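Local atomic coordinates of beta-galactosidase (Geobacillus stearothermophilus, PDB entry 4OIF), a protein that probably hydrolyses terminal non-reducing beta-D-galactose residues in beta-D-galactosides, as a zinc-binding homotrimer of glycoside hydrolase family 42. Residues A[55-65]-A[129-140]. Residues are numbered along the deposited sequence; the frame is centred on the assembly and turned at random. Where two conformers were deposited one is given.
Sequences WSALEPEEGVY and YREKTQHINRLL
Ile136 and Trp55 form the centre of this contact, in which helix 127-144 on the outside of the TIM barrel packs against the short helix 55-58, which follows barrel strand 47-50, and the loop after it. Ile136 CD1 sits over the face of the five-membered ring of the indole, 3.7 Å from its centroid, a CH-pi contact. With CG anti to the backbone N (chi1 -160°), Trp55 carries its six-membered ring back to the preceding helical turns, where CH2 lies 3.5 Å from Thr133 CG2. At its far rim CZ3 meets Tyr129 OH edge-on at 3.3 Å. The two aromatic planes are inclined by 30° but slid apart, so they barely overlap; Tyr129 OH is itself hydrogen-bonded to Ser90 O.

A hydrogen bond within its own segment also restrains the rotation of the indole. Trp55 NE1 donates to Glu59 OE1 at 3.1 Å, nearly straight and in the ring plane, although it meets the carboxylate on its anti side and 26° out of plane. The other oxygen, Glu59 OE2, accepts Gly63 N through its anti lone pair, so one carboxylate ties the buried ring to the type II turn Glu61-Val64.

Farther along the loop, Glu62 OE2 is hydrogen-bonded to Tyr101 OH and, in the conformer described, makes a long, doubtful salt bridge with Lys132 NZ (3.5 Å); Glu62 OE1 pairs with Lys100. A second CH-pi contact puts Leu139 CD1 over the Tyr65 ring, 3.8 Å from its centroid. Beside it, a water lies in the plane of the His135 ring, 2.7 Å from His135 NE2, and reaches Tyr65 OH only weakly.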
ATOM      1  N   TRP A  55      16.533  24.750  21.461  1.00 10.05           N
ATOM      2  CA  TRP A  55      17.654  24.181  22.206  1.00  8.78           C
ATOM      3  C   TRP A  55      18.994  24.510  21.546  1.00 10.24           C
ATOM      4  O   TRP A  55      19.934  24.988  22.193  1.00  7.90           O
ATOM      5  CB  TRP A  55      17.494  22.663  22.346  1.00  5.91           C
ATOM      6  CG  TRP A  55      18.317  22.072  23.480  1.00  8.45           C
ATOM      7  CD1 TRP A  55      19.463  22.583  24.018  1.00  5.23           C
ATOM      8  CD2 TRP A  55      18.038  20.868  24.212  1.00  8.43           C
ATOM      9  NE1 TRP A  55      19.922  21.770  25.029  1.00 10.74           N
ATOM     10  CE2 TRP A  55      19.062  20.716  25.174  1.00  5.97           C
ATOM     11  CE3 TRP A  55      17.024  19.904  24.145  1.00  6.39           C
ATOM     12  CZ2 TRP A  55      19.101  19.643  26.060  1.00  8.00           C
ATOM     13  CZ3 TRP A  55      17.065  18.841  25.032  1.00  9.13           C
ATOM     14  CH2 TRP A  55      18.095  18.720  25.978  1.00  4.98           C
ATOM     15  N   SER A  56      19.067  24.262  20.249  1.00  7.45           N
ATOM     16  CA  SER A  56      20.283  24.502  19.504  1.00  5.75           C
ATOM     17  C   SER A  56      20.637  25.993  19.496  1.00 10.18           C
ATOM     18  O   SER A  56      21.799  26.351  19.342  1.00  9.04           O
ATOM     19  CB  SER A  56      20.129  23.959  18.083  1.00 10.52           C
ATOM     20  OG  SER A  56      21.083  24.513  17.209  1.00 20.27           O
ATOM     21  N   ALA A  57      19.644  26.861  19.675  1.00 10.27           N
ATOM     22  CA  ALA A  57      19.904  28.297  19.742  1.00  8.67           C
ATOM     23  C   ALA A  57      20.315  28.710  21.145  1.00 12.32           C
ATOM     24  O   ALA A  57      21.015  29.703  21.326  1.00 12.47           O
ATOM     25  CB  ALA A  57      18.678  29.087  19.303  1.00  8.77           C
ATOM     26  N   LEU A  58      19.849  27.954  22.134  1.00  7.20           N
ATOM     27  CA  LEU A  58      20.146  28.233  23.529  1.00  7.51           C
ATOM     28  C   LEU A  58      21.481  27.614  23.939  1.00 14.68           C
ATOM     29  O   LEU A  58      22.225  28.178  24.738  1.00  9.46           O
ATOM     30  CB  LEU A  58      19.028  27.698  24.424  1.00  7.28           C
ATOM     31  CG  LEU A  58      17.706  28.443  24.280  1.00  7.52           C
ATOM     32  CD1 LEU A  58      16.593  27.706  25.002  1.00  6.49           C
ATOM     33  CD2 LEU A  58      17.889  29.834  24.851  1.00 10.32           C
ATOM     34  N   GLU A  59      21.778  26.441  23.394  1.00  8.82           N
ATOM     35  CA  GLU A  59      23.019  25.755  23.719  1.00  8.10           C
ATOM     36  C   GLU A  59      23.617  25.220  22.421  1.00  5.83           C
ATOM     37  O   GLU A  59      23.513  24.034  22.114  1.00  5.13           O
ATOM     38  CB  GLU A  59      22.761  24.636  24.738  1.00  9.43           C
ATOM     39  CG  GLU A  59      24.006  24.020  25.365  1.00 10.34           C
ATOM     40  CD  GLU A  59      23.682  22.952  26.416  1.00 13.26           C
ATOM     41  OE1 GLU A  59      22.493  22.603  26.570  1.00  7.63           O
ATOM     42  OE2 GLU A  59      24.622  22.462  27.082  1.00 13.42           O
ATOM     43  N   PRO A  60      24.227  26.113  21.638  1.00  7.30           N
ATOM     44  CA  PRO A  60      24.744  25.774  20.312  1.00  9.45           C
ATOM     45  C   PRO A  60      25.763  24.637  20.362  1.00 13.09           C
ATOM     46  O   PRO A  60      25.775  23.765  19.494  1.00  5.93           O
ATOM     47  CB  PRO A  60      25.380  27.088  19.845  1.00  5.46           C
ATOM     48  CG  PRO A  60      25.539  27.894  21.054  1.00  6.30           C
ATOM     49  CD  PRO A  60      24.413  27.538  21.933  1.00  7.15           C
ATOM     50  N   GLU A  61      26.603  24.648  21.389  1.00  9.51           N
ATOM     51  CA  GLU A  61      27.443  23.504  21.702  1.00 14.51           C
ATOM     52  C   GLU A  61      27.273  23.180  23.177  1.00 12.63           C
ATOM     53  O   GLU A  61      26.778  24.020  23.929  1.00 11.97           O
ATOM     54  CB  GLU A  61      28.902  23.800  21.352  1.00 17.68           C
ATOM     55  CG  GLU A  61      29.097  24.029  19.867  1.00 20.71           C
ATOM     56  CD  GLU A  61      30.348  24.798  19.553  1.00 42.81           C
ATOM     57  OE1 GLU A  61      31.074  25.167  20.506  1.00 39.92           O
ATOM     58  OE2 GLU A  61      30.597  25.031  18.348  1.00 52.61           O
ATOM     59  N   GLU A  62      27.673  21.978  23.595  1.00 10.07           N
ATOM     60  CA  GLU A  62      27.455  21.550  24.977  1.00 10.92           C
ATOM     61  C   GLU A  62      28.122  22.497  25.993  1.00 21.93           C
ATOM     62  O   GLU A  62      29.291  22.860  25.852  1.00 17.10           O
ATOM     63  CB  GLU A  62      27.951  20.119  25.173  1.00 24.42           C
ATOM     64  CG  GLU A  62      27.384  19.425  26.416  1.00 14.41           C
ATOM     65  CD  GLU A  62      27.751  17.960  26.482  1.00 14.88           C
ATOM     66  OE1 GLU A  62      28.484  17.495  25.586  1.00 17.50           O
ATOM     67  OE2 GLU A  62      27.303  17.266  27.422  1.00 23.41           O
ATOM     68  N   GLY A  63      27.347  22.925  26.994  1.00 21.47           N
ATOM     69  CA  GLY A  63      27.848  23.771  28.067  1.00 13.30           C
ATOM     70  C   GLY A  63      28.116  25.208  27.660  1.00 14.16           C
ATOM     71  O   GLY A  63      28.625  26.005  28.444  1.00 22.82           O
ATOM     72  N   VAL A  64      27.768  25.530  26.423  1.00 16.26           N
ATOM     73  CA  VAL A  64      27.996  26.847  25.855  1.00 12.71           C
ATOM     74  C   VAL A  64      26.656  27.512  25.568  1.00 14.87           C
ATOM     75  O   VAL A  64      25.975  27.144  24.612  1.00 16.18           O
ATOM     76  CB  VAL A  64      28.804  26.746  24.558  1.00 11.65           C
ATOM     77  CG1 VAL A  64      29.115  28.121  24.018  1.00 10.44           C
ATOM     78  CG2 VAL A  64      30.069  25.931  24.783  1.00  9.43           C
ATOM     79  N   TYR A  65      26.277  28.494  26.378  1.00 13.16           N
ATOM     80  CA  TYR A  65      24.921  29.038  26.302  1.00 13.64           C
ATOM     81  C   TYR A  65      24.816  30.403  25.647  1.00 18.78           C
ATOM     82  O   TYR A  65      25.736  31.223  25.694  1.00 19.95           O
ATOM     83  CB  TYR A  65      24.303  29.096  27.695  1.00  8.36           C
ATOM     84  CG  TYR A  65      24.259  27.738  28.340  1.00 14.68           C
ATOM     85  CD1 TYR A  65      23.294  26.802  27.964  1.00  9.47           C
ATOM     86  CD2 TYR A  65      25.198  27.375  29.306  1.00  9.37           C
ATOM     87  CE1 TYR A  65      23.263  25.539  28.535  1.00 15.86           C
ATOM     88  CE2 TYR A  65      25.176  26.113  29.891  1.00 13.34           C
ATOM     89  CZ  TYR A  65      24.206  25.199  29.501  1.00 19.81           C
ATOM     90  OH  TYR A  65      24.173  23.953  30.084  1.00  9.70           O
ATOM     91  N   TYR A 129      19.119  11.936  28.667  1.00  7.02           N
ATOM     92  CA  TYR A 129      18.208  12.911  28.102  1.00  8.71           C
ATOM     93  C   TYR A 129      17.324  13.517  29.194  1.00  8.30           C
ATOM     94  O   TYR A 129      17.018  14.715  29.168  1.00 11.72           O
ATOM     95  CB  TYR A 129      17.356  12.294  26.988  1.00  7.13           C
ATOM     96  CG  TYR A 129      16.807  13.365  26.097  1.00 10.87           C
ATOM     97  CD1 TYR A 129      17.664  14.266  25.466  1.00  6.59           C
ATOM     98  CD2 TYR A 129      15.442  13.516  25.915  1.00  9.62           C
ATOM     99  CE1 TYR A 129      17.175  15.271  24.663  1.00  5.21           C
ATOM    100  CE2 TYR A 129      14.941  14.519  25.106  1.00  6.93           C
ATOM    101  CZ  TYR A 129      15.810  15.395  24.486  1.00  8.32           C
ATOM    102  OH  TYR A 129      15.310  16.390  23.675  1.00  9.20           O
ATOM    103  N   ARG A 130      16.936  12.693  30.161  1.00  7.98           N
ATOM    104  CA  ARG A 130      16.178  13.172  31.313  1.00 14.60           C
ATOM    105  C   ARG A 130      16.960  14.240  32.079  1.00 12.23           C
ATOM    106  O   ARG A 130      16.414  15.304  32.425  1.00 13.45           O
ATOM    107  CB  ARG A 130      15.805  11.998  32.228  1.00 12.18           C
ATOM    108  CG  ARG A 130      14.616  11.216  31.705  1.00  8.80           C
ATOM    109  CD  ARG A 130      14.388   9.907  32.433  1.00  8.71           C
ATOM    110  NE  ARG A 130      13.237   9.200  31.864  1.00  9.55           N
ATOM    111  CZ  ARG A 130      12.031   9.151  32.426  1.00  8.65           C
ATOM    112  NH1 ARG A 130      11.817   9.749  33.592  1.00  5.50           N
ATOM    113  NH2 ARG A 130      11.047   8.489  31.832  1.00  7.45           N
ATOM    114  N   GLU A 131      18.248  13.977  32.291  1.00 12.44           N
ATOM    115  CA  GLU A 131      19.115  14.931  32.981  1.00 12.44           C
ATOM    116  C   GLU A 131      19.390  16.223  32.194  1.00 10.42           C
ATOM    117  O   GLU A 131      19.337  17.316  32.763  1.00 11.57           O
ATOM    118  CB  GLU A 131      20.433  14.256  33.359  1.00  8.00           C
ATOM    119  CG  GLU A 131      20.274  13.282  34.525  1.00 31.72           C
ATOM    120  CD  GLU A 131      21.513  12.438  34.795  1.00 41.51           C
ATOM    121  OE1 GLU A 131      22.611  12.804  34.314  1.00 29.22           O
ATOM    122  OE2 GLU A 131      21.380  11.401  35.491  1.00 33.98           O
ATOM    123  N   LYS A 132      19.676  16.113  30.901  1.00  6.47           N
ATOM    124  CA  LYS A 132      19.969  17.304  30.115  0.63  7.91           C
ATOM    125  C   LYS A 132      18.722  18.180  29.941  1.00 11.24           C
ATOM    126  O   LYS A 132      18.811  19.427  30.054  1.00 10.05           O
ATOM    127  CB  LYS A 132      20.560  16.918  28.761  0.63 10.46           C
ATOM    128  CG  LYS A 132      21.933  16.243  28.862  0.63 11.40           C
ATOM    129  CD  LYS A 132      23.028  17.073  28.204  0.63 15.47           C
ATOM    130  CE  LYS A 132      24.417  16.484  28.459  0.63 20.46           C
ATOM    131  NZ  LYS A 132      24.884  16.620  29.884  0.63 13.62           N
ATOM    132  N   THR A 133      17.566  17.552  29.707  1.00  8.11           N
ATOM    133  CA  THR A 133      16.350  18.336  29.570  1.00  7.25           C
ATOM    134  C   THR A 133      15.975  18.953  30.913  1.00  8.36           C
ATOM    135  O   THR A 133      15.619  20.134  30.980  1.00  8.35           O
ATOM    136  CB  THR A 133      15.170  17.506  29.023  1.00  7.24           C
ATOM    137  OG1 THR A 133      14.907  16.406  29.896  1.00 11.41           O
ATOM    138  CG2 THR A 133      15.482  16.988  27.622  1.00  6.01           C
ATOM    139  N   GLN A 134      16.067  18.180  31.993  1.00  9.96           N
ATOM    140  CA  GLN A 134      15.773  18.784  33.283  1.00  5.49           C
ATOM    141  C   GLN A 134      16.704  19.956  33.575  1.00  7.23           C
ATOM    142  O   GLN A 134      16.276  20.969  34.114  1.00 10.30           O
ATOM    143  CB  GLN A 134      15.862  17.778  34.417  1.00 10.64           C
ATOM    144  CG  GLN A 134      15.238  18.334  35.693  1.00 16.14           C
ATOM    145  CD  GLN A 134      15.496  17.490  36.919  1.00 10.60           C
ATOM    146  OE1 GLN A 134      16.463  17.712  37.647  1.00 14.45           O
ATOM    147  NE2 GLN A 134      14.614  16.532  37.172  1.00  7.60           N
ATOM    148  N   HIS A 135      17.972  19.837  33.198  1.00 11.59           N
ATOM    149  CA  HIS A 135      18.937  20.888  33.508  1.00  8.59           C
ATOM    150  C   HIS A 135      18.684  22.174  32.718  1.00 10.09           C
ATOM    151  O   HIS A 135      18.688  23.283  33.278  1.00  7.06           O
ATOM    152  CB  HIS A 135      20.358  20.408  33.249  1.00  9.69           C
ATOM    153  CG  HIS A 135      21.394  21.443  33.553  1.00 15.16           C
ATOM    154  ND1 HIS A 135      21.551  21.991  34.809  1.00 15.15           N
ATOM    155  CD2 HIS A 135      22.299  22.064  32.756  1.00 12.91           C
ATOM    156  CE1 HIS A 135      22.519  22.888  34.778  1.00 18.45           C
ATOM    157  NE2 HIS A 135      22.992  22.949  33.545  1.00 18.52           N
ATOM    158  N   ILE A 136      18.478  22.047  31.413  1.00  7.76           N
ATOM    159  CA  ILE A 136      18.181  23.256  30.668  1.00  5.53           C
ATOM    160  C   ILE A 136      16.825  23.852  31.119  1.00  8.24           C
ATOM    161  O   ILE A 136      16.654  25.078  31.165  1.00 11.01           O
ATOM    162  CB  ILE A 136      18.209  23.001  29.158  1.00  9.21           C
ATOM    163  CG1 ILE A 136      18.204  24.332  28.411  1.00 10.03           C
ATOM    164  CG2 ILE A 136      17.071  22.095  28.715  1.00  5.88           C
ATOM    165  CD1 ILE A 136      18.665  24.200  26.991  1.00 12.87           C
ATOM    166  N   ASN A 137      15.874  23.006  31.498  1.00  4.53           N
ATOM    167  CA  ASN A 137      14.645  23.534  32.063  1.00  5.07           C
ATOM    168  C   ASN A 137      14.959  24.362  33.293  1.00  9.22           C
ATOM    169  O   ASN A 137      14.427  25.465  33.474  1.00  8.90           O
ATOM    170  CB  ASN A 137      13.679  22.414  32.401  1.00  6.73           C
ATOM    171  CG  ASN A 137      13.118  21.760  31.169  1.00  6.87           C
ATOM    172  OD1 ASN A 137      13.552  22.047  30.058  1.00 11.51           O
ATOM    173  ND2 ASN A 137      12.160  20.869  31.352  1.00  9.40           N
ATOM    174  N   ARG A 138      15.875  23.857  34.113  1.00  9.57           N
ATOM    175  CA  ARG A 138      16.289  24.593  35.297  1.00  8.25           C
ATOM    176  C   ARG A 138      16.935  25.943  34.961  1.00 10.65           C
ATOM    177  O   ARG A 138      16.620  26.940  35.594  1.00 16.95           O
ATOM    178  CB  ARG A 138      17.236  23.755  36.135  1.00 13.84           C
ATOM    179  CG  ARG A 138      17.716  24.447  37.390  1.00 16.65           C
ATOM    180  CD  ARG A 138      18.474  23.483  38.258  1.00 11.95           C
ATOM    181  NE  ARG A 138      17.625  22.384  38.704  1.00  8.03           N
ATOM    182  CZ  ARG A 138      16.798  22.467  39.741  1.00 22.11           C
ATOM    183  NH1 ARG A 138      16.714  23.599  40.431  1.00 16.36           N
ATOM    184  NH2 ARG A 138      16.056  21.421  40.088  1.00 23.71           N
ATOM    185  N   LEU A 139      17.827  25.987  33.973  1.00  8.35           N
ATOM    186  CA  LEU A 139      18.442  27.263  33.601  1.00  9.99           C
ATOM    187  C   LEU A 139      17.360  28.237  33.156  1.00 11.37           C
ATOM    188  O   LEU A 139      17.382  29.423  33.515  1.00 10.17           O
ATOM    189  CB  LEU A 139      19.494  27.086  32.491  1.00  7.95           C
ATOM    190  CG  LEU A 139      20.747  26.280  32.872  1.00 12.59           C
ATOM    191  CD1 LEU A 139      21.701  26.118  31.692  1.00  8.85           C
ATOM    192  CD2 LEU A 139      21.471  26.900  34.053  1.00  6.25           C
ATOM    193  N   LEU A 140      16.401  27.728  32.385  1.00  9.65           N
ATOM    194  CA  LEU A 140      15.311  28.574  31.916  1.00 12.99           C
ATOM    195  C   LEU A 140      14.507  29.149  33.083  1.00 13.91           C
ATOM    196  O   LEU A 140      14.279  30.360  33.123  1.00 12.54           O
ATOM    197  CB  LEU A 140      14.388  27.806  30.970  1.00  9.20           C
ATOM    198  CG  LEU A 140      14.884  27.643  29.528  1.00 15.66           C
ATOM    199  CD1 LEU A 140      14.029  26.627  28.805  1.00  5.44           C
ATOM    200  CD2 LEU A 140      14.918  28.976  28.774  1.00  3.73           C
TER
HETATM  201  O   HOH W   1      24.683  25.077  33.328  1.00 17.45           O